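Local coordinates for (S)-imine reductase (Streptomyces sp. GF3546, PDB 4OQY), which probably reduces imines to amines with S selectivity, using NADPH as cofactor, and is linked to the direct reductive amination of ketones, at residues B[262-267]-B[283-288]; B[183-188]-B[251-256]; B[95-100]-B[168-173]. One frame throughout, in Å; residues are numbered along the deposited sequence.

Interaction 1 (B[262-267]-B[283-288]); sequences AEIFKA and EVLKKP
L285 overlaps I264 through a single methyl. Its CD2 sits 3.9 Å from I264 CG2 and 4.0 Å from I264 CD1, and CG1 of the same isoleucine is about as close. One methyl thus rests against the whole branched end of I264. The two side chains cross at about a right angle. Beside this pair, V284 faces helix 256-270. Its CG1, anti to the backbone N (chi1 178°), lies 3.8 Å from A267 CB. The same methyl is 4.1 Å from the I264 backbone O, so it touches both residues on this face of the helix. The contact is small and apolar. Polar bonds also lie within 283-288 itself: K287 NZ donates to E283 O at 3.2 Å, reaching one of its lone pairs in the carbonyl plane. K286 NZ forms a salt bridge to E283 OE2 at 3.0 Å. I264 also packs on L181 of the second subunit, and L285 on Q185 of the second subunit. Here the last short helix, 281-285, folds back on helix 256-270, an arrangement that belongs to the all-helical C-terminal domain and dimer interface of the imine reductase family.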
loop_
_atom_site.group_PDB
_atom_site.type_symbol
_atom_site.label_atom_id
_atom_site.label_comp_id
_atom_site.label_asym_id
_atom_site.label_seq_id
_atom_site.Cartn_x
_atom_site.Cartn_y
_atom_site.Cartn_z
ATOM N N ALA B 262 4.992 13.518 -2.131
ATOM C CA ALA B 262 4.874 14.950 -1.823
ATOM C C ALA B 262 4.645 15.801 -3.071
ATOM O O ALA B 262 3.902 16.781 -3.039
ATOM C CB ALA B 262 6.112 15.431 -1.090
ATOM N N GLU B 263 5.300 15.418 -4.155
ATOM C CA GLU B 263 5.196 16.130 -5.439
ATOM C C GLU B 263 3.770 16.097 -5.968
ATOM O O GLU B 263 3.240 17.084 -6.502
ATOM C CB GLU B 263 6.080 15.422 -6.458
ATOM C CG GLU B 263 7.503 15.928 -6.449
ATOM C CD GLU B 263 7.630 17.118 -7.362
ATOM O OE1 GLU B 263 7.585 16.955 -8.606
ATOM O OE2 GLU B 263 7.761 18.230 -6.826
ATOM N N ILE B 264 3.148 14.935 -5.797
ATOM C CA ILE B 264 1.762 14.773 -6.195
ATOM C C ILE B 264 0.816 15.612 -5.321
ATOM O O ILE B 264 -0.004 16.345 -5.855
ATOM C CB ILE B 264 1.380 13.293 -6.227
ATOM C CG1 ILE B 264 2.154 12.614 -7.376
ATOM C CG2 ILE B 264 -0.125 13.130 -6.390
ATOM C CD1 ILE B 264 2.338 11.111 -7.171
ATOM N N PHE B 265 0.912 15.501 -3.995
ATOM C CA PHE B 265 0.164 16.404 -3.117
ATOM C C PHE B 265 0.451 17.871 -3.418
ATOM O O PHE B 265 -0.462 18.679 -3.473
ATOM C CB PHE B 265 0.454 16.117 -1.663
ATOM C CG PHE B 265 -0.365 14.973 -1.134
ATOM C CD1 PHE B 265 -0.001 13.665 -1.401
ATOM C CD2 PHE B 265 -1.534 15.211 -0.436
ATOM C CE1 PHE B 265 -0.764 12.588 -0.909
ATOM C CE2 PHE B 265 -2.294 14.142 0.054
ATOM C CZ PHE B 265 -1.921 12.844 -0.226
ATOM N N LYS B 266 1.712 18.215 -3.619
ATOM C CA LYS B 266 2.046 19.606 -4.009
ATOM C C LYS B 266 1.273 20.060 -5.268
ATOM O O LYS B 266 0.740 21.178 -5.317
ATOM C CB LYS B 266 3.566 19.746 -4.191
ATOM C CG LYS B 266 4.033 21.112 -4.658
ATOM C CD LYS B 266 5.532 21.244 -4.875
ATOM C CE LYS B 266 6.020 20.302 -5.960
ATOM N NZ LYS B 266 6.791 20.994 -7.046
ATOM N N ALA B 267 1.201 19.222 -6.293
ATOM C CA ALA B 267 0.530 19.646 -7.514
ATOM C C ALA B 267 -0.951 19.870 -7.277
ATOM O O ALA B 267 -1.543 20.752 -7.848
ATOM C CB ALA B 267 0.756 18.635 -8.628
ATOM N N GLU B 283 -7.714 13.665 -10.450
ATOM C CA GLU B 283 -7.574 14.732 -11.482
ATOM C C GLU B 283 -6.136 15.132 -11.721
ATOM O O GLU B 283 -5.720 15.348 -12.855
ATOM C CB GLU B 283 -8.311 16.019 -11.096
ATOM C CG GLU B 283 -9.773 15.874 -10.744
ATOM C CD GLU B 283 -10.529 15.096 -11.789
ATOM O OE1 GLU B 283 -10.442 15.464 -12.980
ATOM O OE2 GLU B 283 -11.200 14.105 -11.408
ATOM N N VAL B 284 -5.379 15.261 -10.648
ATOM C CA VAL B 284 -3.975 15.578 -10.744
ATOM C C VAL B 284 -3.230 14.485 -11.506
ATOM O O VAL B 284 -2.328 14.760 -12.279
ATOM C CB VAL B 284 -3.357 15.720 -9.350
ATOM C CG1 VAL B 284 -1.870 16.017 -9.445
ATOM C CG2 VAL B 284 -4.097 16.786 -8.550
ATOM N N LEU B 285 -3.594 13.232 -11.271
ATOM C CA LEU B 285 -2.851 12.133 -11.871
ATOM C C LEU B 285 -3.240 11.808 -13.307
ATOM O O LEU B 285 -2.584 11.012 -13.951
ATOM C CB LEU B 285 -2.982 10.878 -10.994
ATOM C CG LEU B 285 -2.350 11.003 -9.602
ATOM C CD1 LEU B 285 -2.718 9.802 -8.747
ATOM C CD2 LEU B 285 -0.837 11.162 -9.642
ATOM N N LYS B 286 -4.309 12.411 -13.801
ATOM C CA LYS B 286 -4.781 12.134 -15.155
ATOM C C LYS B 286 -3.855 12.656 -16.250
ATOM O O LYS B 286 -3.926 12.156 -17.362
ATOM C CB LYS B 286 -6.176 12.702 -15.351
ATOM C CG LYS B 286 -7.211 11.976 -14.528
ATOM C CD LYS B 286 -8.568 12.484 -14.930
ATOM C CE LYS B 286 -9.634 11.634 -14.300
ATOM N NZ LYS B 286 -10.774 12.478 -13.854
ATOM N N LYS B 287 -2.996 13.632 -15.948
ATOM C CA LYS B 287 -2.116 14.239 -16.978
ATOM C C LYS B 287 -0.712 14.379 -16.469
ATOM O O LYS B 287 -0.518 14.721 -15.321
ATOM C CB LYS B 287 -2.567 15.659 -17.362
ATOM C CG LYS B 287 -4.038 15.827 -17.702
ATOM C CD LYS B 287 -4.907 15.973 -16.450
ATOM C CE LYS B 287 -6.386 15.743 -16.760
ATOM N NZ LYS B 287 -7.276 15.885 -15.565
ATOM N N PRO B 288 0.281 14.170 -17.329
ATOM C CA PRO B 288 1.595 14.585 -16.902
ATOM C C PRO B 288 1.746 16.095 -17.136
ATOM O O PRO B 288 2.221 16.823 -16.266
ATOM C CB PRO B 288 2.513 13.800 -17.843
ATOM C CG PRO B 288 1.687 13.537 -19.079
ATOM C CD PRO B 288 0.258 13.913 -18.778
#

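Interaction 2 (B[183-188]-B[251-256]); sequences YYQTLA and AGVSTV
Q185 reaches from helix 163-192 to the loop that joins helices 234-251 and 256-270 of the helical C-terminal domain. The loop begins with a Schellman motif, in which G252 leaves helix 234-251 with positive phi. At the other end T255 takes the N-cap position of helix 256-270. The bond from CA to CB of Q185 runs across the direction of the loop. CG is anti to the backbone N (chi1 -177°), and a bend at chi2 (78°) then brings the amide to the loop. CD comes within 3.7 Å of S254 O. NE2 goes further and donates to S254 O at 2.8 Å, with an N-H...O angle of 150°. The acceptor is tilted a little out of the glutamine amide plane. NE2 also touches V253 CG2, at 3.7 Å. On the other branch, OE1 accepts from water 1 at 2.8 Å. This water also bonds S254 OG, so both amide atoms are tied to S254, one directly and one through water. That should fix the rotation of the buried amide. H248, L257 and P258 pack around the glutamine, and L285 of the second subunit touches both Q185 and V253. One turn further along the helix, A188 points at V253, with A188 CB 4.3 Å from V253 CG1. V253 CG1 comes closer to the backbone, 3.8 Å from A188 O.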
loop_
_atom_site.group_PDB
_atom_site.type_symbol
_atom_site.label_atom_id
_atom_site.label_comp_id
_atom_site.label_asym_id
_atom_site.label_seq_id
_atom_site.Cartn_x
_atom_site.Cartn_y
_atom_site.Cartn_z
ATOM N N TYR B 183 6.525 -0.346 2.226
ATOM C CA TYR B 183 6.785 -1.295 3.306
ATOM C C TYR B 183 8.283 -1.357 3.566
ATOM O O TYR B 183 8.746 -1.086 4.665
ATOM C CB TYR B 183 6.234 -2.626 2.858
ATOM C CG TYR B 183 6.470 -3.789 3.743
ATOM C CD1 TYR B 183 5.639 -3.999 4.812
ATOM C CD2 TYR B 183 7.476 -4.722 3.480
ATOM C CE1 TYR B 183 5.790 -5.096 5.627
ATOM C CE2 TYR B 183 7.643 -5.835 4.309
ATOM C CZ TYR B 183 6.793 -5.995 5.380
ATOM O OH TYR B 183 6.903 -7.073 6.247
ATOM N N TYR B 184 9.060 -1.589 2.519
ATOM C CA TYR B 184 10.519 -1.529 2.652
ATOM C C TYR B 184 11.077 -0.180 3.138
ATOM O O TYR B 184 12.053 -0.149 3.890
ATOM C CB TYR B 184 11.195 -1.920 1.333
ATOM C CG TYR B 184 10.954 -3.359 0.941
ATOM C CD1 TYR B 184 10.818 -4.368 1.904
ATOM C CD2 TYR B 184 10.895 -3.716 -0.383
ATOM C CE1 TYR B 184 10.582 -5.687 1.531
ATOM C CE2 TYR B 184 10.679 -5.017 -0.758
ATOM C CZ TYR B 184 10.518 -5.993 0.201
ATOM O OH TYR B 184 10.333 -7.278 -0.224
ATOM N N GLN B 185 10.447 0.914 2.712
ATOM C CA GLN B 185 10.842 2.262 3.088
ATOM C C GLN B 185 10.738 2.416 4.596
ATOM O O GLN B 185 11.601 2.990 5.229
ATOM C CB GLN B 185 9.955 3.294 2.345
ATOM C CG GLN B 185 10.295 4.759 2.585
ATOM C CD GLN B 185 11.509 5.248 1.800
ATOM O OE1 GLN B 185 11.711 4.885 0.651
ATOM N NE2 GLN B 185 12.319 6.068 2.442
ATOM N N THR B 186 9.673 1.870 5.163
ATOM C CA THR B 186 9.451 1.928 6.572
ATOM C C THR B 186 10.511 1.132 7.344
ATOM O O THR B 186 10.938 1.529 8.433
ATOM C CB THR B 186 8.039 1.344 6.833
ATOM O OG1 THR B 186 7.047 2.354 6.574
ATOM C CG2 THR B 186 7.909 0.837 8.182
ATOM N N LEU B 187 10.928 0.003 6.783
ATOM C CA LEU B 187 11.911 -0.832 7.460
ATOM C C LEU B 187 13.272 -0.123 7.425
ATOM O O LEU B 187 14.016 -0.140 8.400
ATOM C CB LEU B 187 11.965 -2.225 6.831
ATOM C CG LEU B 187 10.694 -3.095 6.943
ATOM C CD1 LEU B 187 10.911 -4.429 6.237
ATOM C CD2 LEU B 187 10.257 -3.335 8.385
ATOM N N ALA B 188 13.559 0.552 6.315
ATOM C CA ALA B 188 14.743 1.389 6.212
ATOM C C ALA B 188 14.708 2.509 7.248
ATOM O O ALA B 188 15.671 2.704 7.979
ATOM C CB ALA B 188 14.859 1.977 4.807
ATOM N N ALA B 251 16.152 11.175 8.623
ATOM C CA ALA B 251 16.715 9.870 8.956
ATOM C C ALA B 251 17.891 9.482 8.057
ATOM O O ALA B 251 18.611 8.541 8.369
ATOM C CB ALA B 251 15.639 8.805 8.899
ATOM N N GLY B 252 18.094 10.204 6.957
ATOM C CA GLY B 252 19.193 9.928 6.052
ATOM C C GLY B 252 18.941 8.795 5.082
ATOM O O GLY B 252 19.865 8.329 4.431
ATOM N N VAL B 253 17.703 8.344 4.967
ATOM C CA VAL B 253 17.373 7.249 4.061
ATOM C C VAL B 253 16.975 7.807 2.699
ATOM O O VAL B 253 16.926 9.016 2.510
ATOM C CB VAL B 253 16.240 6.356 4.636
ATOM C CG1 VAL B 253 16.693 5.711 5.931
ATOM C CG2 VAL B 253 14.957 7.140 4.835
ATOM N N SER B 254 16.715 6.925 1.742
ATOM C CA SER B 254 16.277 7.352 0.408
ATOM C C SER B 254 15.018 8.185 0.529
ATOM O O SER B 254 14.143 7.860 1.325
ATOM C CB SER B 254 15.991 6.130 -0.477
ATOM O OG SER B 254 15.370 6.498 -1.691
ATOM N N THR B 255 14.913 9.241 -0.277
ATOM C CA THR B 255 13.689 10.024 -0.318
ATOM C C THR B 255 12.956 9.975 -1.645
ATOM O O THR B 255 11.989 10.692 -1.804
ATOM C CB THR B 255 13.919 11.495 0.064
ATOM O OG1 THR B 255 14.901 12.071 -0.788
ATOM C CG2 THR B 255 14.370 11.597 1.480
ATOM N N VAL B 256 13.339 9.070 -2.543
ATOM C CA VAL B 256 12.755 9.003 -3.888
ATOM C C VAL B 256 11.248 8.805 -3.798
ATOM O O VAL B 256 10.436 9.529 -4.411
ATOM C CB VAL B 256 13.427 7.898 -4.752
ATOM C CG1 VAL B 256 12.663 7.672 -6.051
ATOM C CG2 VAL B 256 14.873 8.282 -5.064
HETATM O O HOH W 1 12.665 6.286 -1.518
#

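Interaction 3 (B[95-100]-B[168-173]); sequences DTPDKA and YYQAQM
D95 meets Q170 through its backbone: D95 O lies 4.0 Å from Q170 CG, and the glutamine amide comes nearer still. Which end of that amide faces D95 O is uncertain, though a hydrogen bond is possible. The bond from CA to CB of D95 points away from helix 163-192. Its OD1 accepts from T96 N at 2.8 Å through the anti lone pair, while OD2 accepts from Y70 N. T96 comes next, as N-cap of helix 97-109. Its OG1 accepts from K99 N at 3.0 Å, a capping bond with an N-H...O angle of 163°. This helix belongs to the Rossmann-type domain and follows strand 88-91. Helix 163-192, which carries Q170, runs on into the C-terminal domain, so the contact joins the two domains. The Q170 side chain is also about 3 Å from that of S94 at the nearest atoms; S94 is an NADPH-binding residue, although no cofactor is bound to this chain. P97 opens the helix and places its ring CD 4.3 Å from Q170 CG. Both P97 and Q170 also pack on T247 of the second subunit. Further along, K99 and A100 pack on Y70 of helix 70-77.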
loop_
_atom_site.group_PDB
_atom_site.type_symbol
_atom_site.label_atom_id
_atom_site.label_comp_id
_atom_site.label_asym_id
_atom_site.label_seq_id
_atom_site.Cartn_x
_atom_site.Cartn_y
_atom_site.Cartn_z
ATOM N N ASP B 95 2.138 -8.226 -19.787
ATOM C CA ASP B 95 2.719 -7.163 -20.565
ATOM C C ASP B 95 1.692 -6.037 -20.681
ATOM O O ASP B 95 0.633 -6.078 -20.051
ATOM C CB ASP B 95 3.195 -7.689 -21.937
ATOM C CG ASP B 95 4.494 -7.052 -22.391
ATOM O OD1 ASP B 95 4.614 -5.816 -22.239
ATOM O OD2 ASP B 95 5.371 -7.788 -22.927
ATOM N N THR B 96 2.016 -5.020 -21.463
ATOM C CA THR B 96 1.243 -3.804 -21.452
ATOM C C THR B 96 -0.013 -3.958 -22.279
ATOM O O THR B 96 -0.055 -4.795 -23.173
ATOM C CB THR B 96 2.035 -2.628 -22.039
ATOM O OG1 THR B 96 2.210 -2.834 -23.449
ATOM C CG2 THR B 96 3.376 -2.499 -21.346
ATOM N N PRO B 97 -1.029 -3.135 -21.985
ATOM C CA PRO B 97 -2.234 -3.118 -22.791
ATOM C C PRO B 97 -1.920 -2.930 -24.275
ATOM O O PRO B 97 -2.504 -3.611 -25.105
ATOM C CB PRO B 97 -3.032 -1.944 -22.211
ATOM C CG PRO B 97 -2.624 -1.904 -20.784
ATOM C CD PRO B 97 -1.166 -2.278 -20.792
ATOM N N ASP B 98 -1.007 -2.031 -24.621
ATOM C CA ASP B 98 -0.715 -1.836 -26.033
ATOM C C ASP B 98 -0.055 -3.048 -26.676
ATOM O O ASP B 98 -0.340 -3.341 -27.826
ATOM C CB ASP B 98 0.112 -0.568 -26.265
ATOM C CG ASP B 98 -0.713 0.694 -26.121
ATOM O OD1 ASP B 98 -1.958 0.607 -25.974
ATOM O OD2 ASP B 98 -0.115 1.788 -26.144
ATOM N N LYS B 99 0.806 -3.761 -25.948
ATOM C CA LYS B 99 1.340 -5.039 -26.462
ATOM C C LYS B 99 0.239 -6.076 -26.681
ATOM O O LYS B 99 0.262 -6.801 -27.666
ATOM C CB LYS B 99 2.434 -5.608 -25.558
ATOM C CG LYS B 99 3.737 -4.830 -25.617
ATOM C CD LYS B 99 4.562 -5.186 -26.842
ATOM C CE LYS B 99 6.059 -5.080 -26.598
ATOM N NZ LYS B 99 6.463 -3.879 -25.815
ATOM N N ALA B 100 -0.707 -6.167 -25.741
ATOM C CA ALA B 100 -1.852 -7.079 -25.873
ATOM C C ALA B 100 -2.667 -6.764 -27.140
ATOM O O ALA B 100 -3.079 -7.667 -27.876
ATOM C CB ALA B 100 -2.738 -7.003 -24.630
ATOM N N TYR B 168 -6.094 -4.111 -16.247
ATOM C CA TYR B 168 -6.462 -4.443 -14.876
ATOM C C TYR B 168 -5.289 -5.076 -14.144
ATOM O O TYR B 168 -5.039 -4.759 -12.985
ATOM C CB TYR B 168 -7.629 -5.404 -14.837
ATOM C CG TYR B 168 -8.986 -4.806 -15.048
ATOM C CD1 TYR B 168 -9.428 -4.447 -16.320
ATOM C CD2 TYR B 168 -9.862 -4.627 -13.978
ATOM C CE1 TYR B 168 -10.699 -3.928 -16.518
ATOM C CE2 TYR B 168 -11.117 -4.096 -14.165
ATOM C CZ TYR B 168 -11.546 -3.766 -15.428
ATOM O OH TYR B 168 -12.813 -3.257 -15.595
ATOM N N TYR B 169 -4.571 -5.970 -14.819
ATOM C CA TYR B 169 -3.391 -6.602 -14.227
ATOM C C TYR B 169 -2.326 -5.573 -13.867
ATOM O O TYR B 169 -1.806 -5.580 -12.760
ATOM C CB TYR B 169 -2.779 -7.678 -15.129
ATOM C CG TYR B 169 -1.558 -8.334 -14.526
ATOM C CD1 TYR B 169 -1.680 -9.348 -13.601
ATOM C CD2 TYR B 169 -0.279 -7.921 -14.887
ATOM C CE1 TYR B 169 -0.562 -9.935 -13.031
ATOM C CE2 TYR B 169 0.841 -8.503 -14.332
ATOM C CZ TYR B 169 0.684 -9.517 -13.404
ATOM O OH TYR B 169 1.782 -10.090 -12.846
ATOM N N GLN B 170 -2.009 -4.666 -14.790
ATOM C CA GLN B 170 -1.012 -3.664 -14.504
ATOM C C GLN B 170 -1.488 -2.698 -13.411
ATOM O O GLN B 170 -0.671 -2.150 -12.700
ATOM C CB GLN B 170 -0.609 -2.899 -15.777
ATOM C CG GLN B 170 -0.010 -3.760 -16.907
ATOM C CD GLN B 170 1.220 -4.565 -16.502
ATOM O OE1 GLN B 170 1.534 -5.592 -17.115
ATOM N NE2 GLN B 170 1.903 -4.130 -15.468
ATOM N N ALA B 171 -2.797 -2.474 -13.295
ATOM C CA ALA B 171 -3.329 -1.670 -12.182
ATOM C C ALA B 171 -3.042 -2.372 -10.865
ATOM O O ALA B 171 -2.591 -1.759 -9.899
ATOM C CB ALA B 171 -4.818 -1.412 -12.351
ATOM N N GLN B 172 -3.321 -3.667 -10.840
ATOM C CA GLN B 172 -3.023 -4.487 -9.667
ATOM C C GLN B 172 -1.535 -4.420 -9.295
ATOM O O GLN B 172 -1.194 -4.261 -8.134
ATOM C CB GLN B 172 -3.496 -5.936 -9.904
ATOM C CG GLN B 172 -3.024 -6.972 -8.901
ATOM C CD GLN B 172 -3.575 -8.370 -9.185
ATOM O OE1 GLN B 172 -4.643 -8.543 -9.794
ATOM N NE2 GLN B 172 -2.849 -9.385 -8.717
ATOM N N MET B 173 -0.651 -4.495 -10.289
ATOM C CA MET B 173 0.774 -4.492 -10.020
ATOM C C MET B 173 1.253 -3.097 -9.622
ATOM O O MET B 173 2.193 -2.991 -8.859
ATOM C CB MET B 173 1.558 -5.092 -11.186
ATOM C CG MET B 173 1.228 -6.558 -11.456
ATOM S SD MET B 173 1.142 -7.598 -9.990
ATOM C CE MET B 173 2.896 -7.610 -9.608
#

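Interactions 2 and 3 share helix 163-192, with centres 28 Å apart. Interaction 3 lies at its Rossmann end, beside S94 of the NADPH site. Interactions 1 and 2 lie within the helical C-terminal domain, away from the annotated cofactor residues. Their centres are 22 Å apart and their nearest atoms about 7 Å. They come together across the dimer, where the 283-288 end of one subunit meets the 183-188 helix segment of the other. T186 likewise packs on A171 of the second subunit, from the helix segment of interaction 3. All three contacts reach the second subunit, consistent with the intertwined dimer of this family.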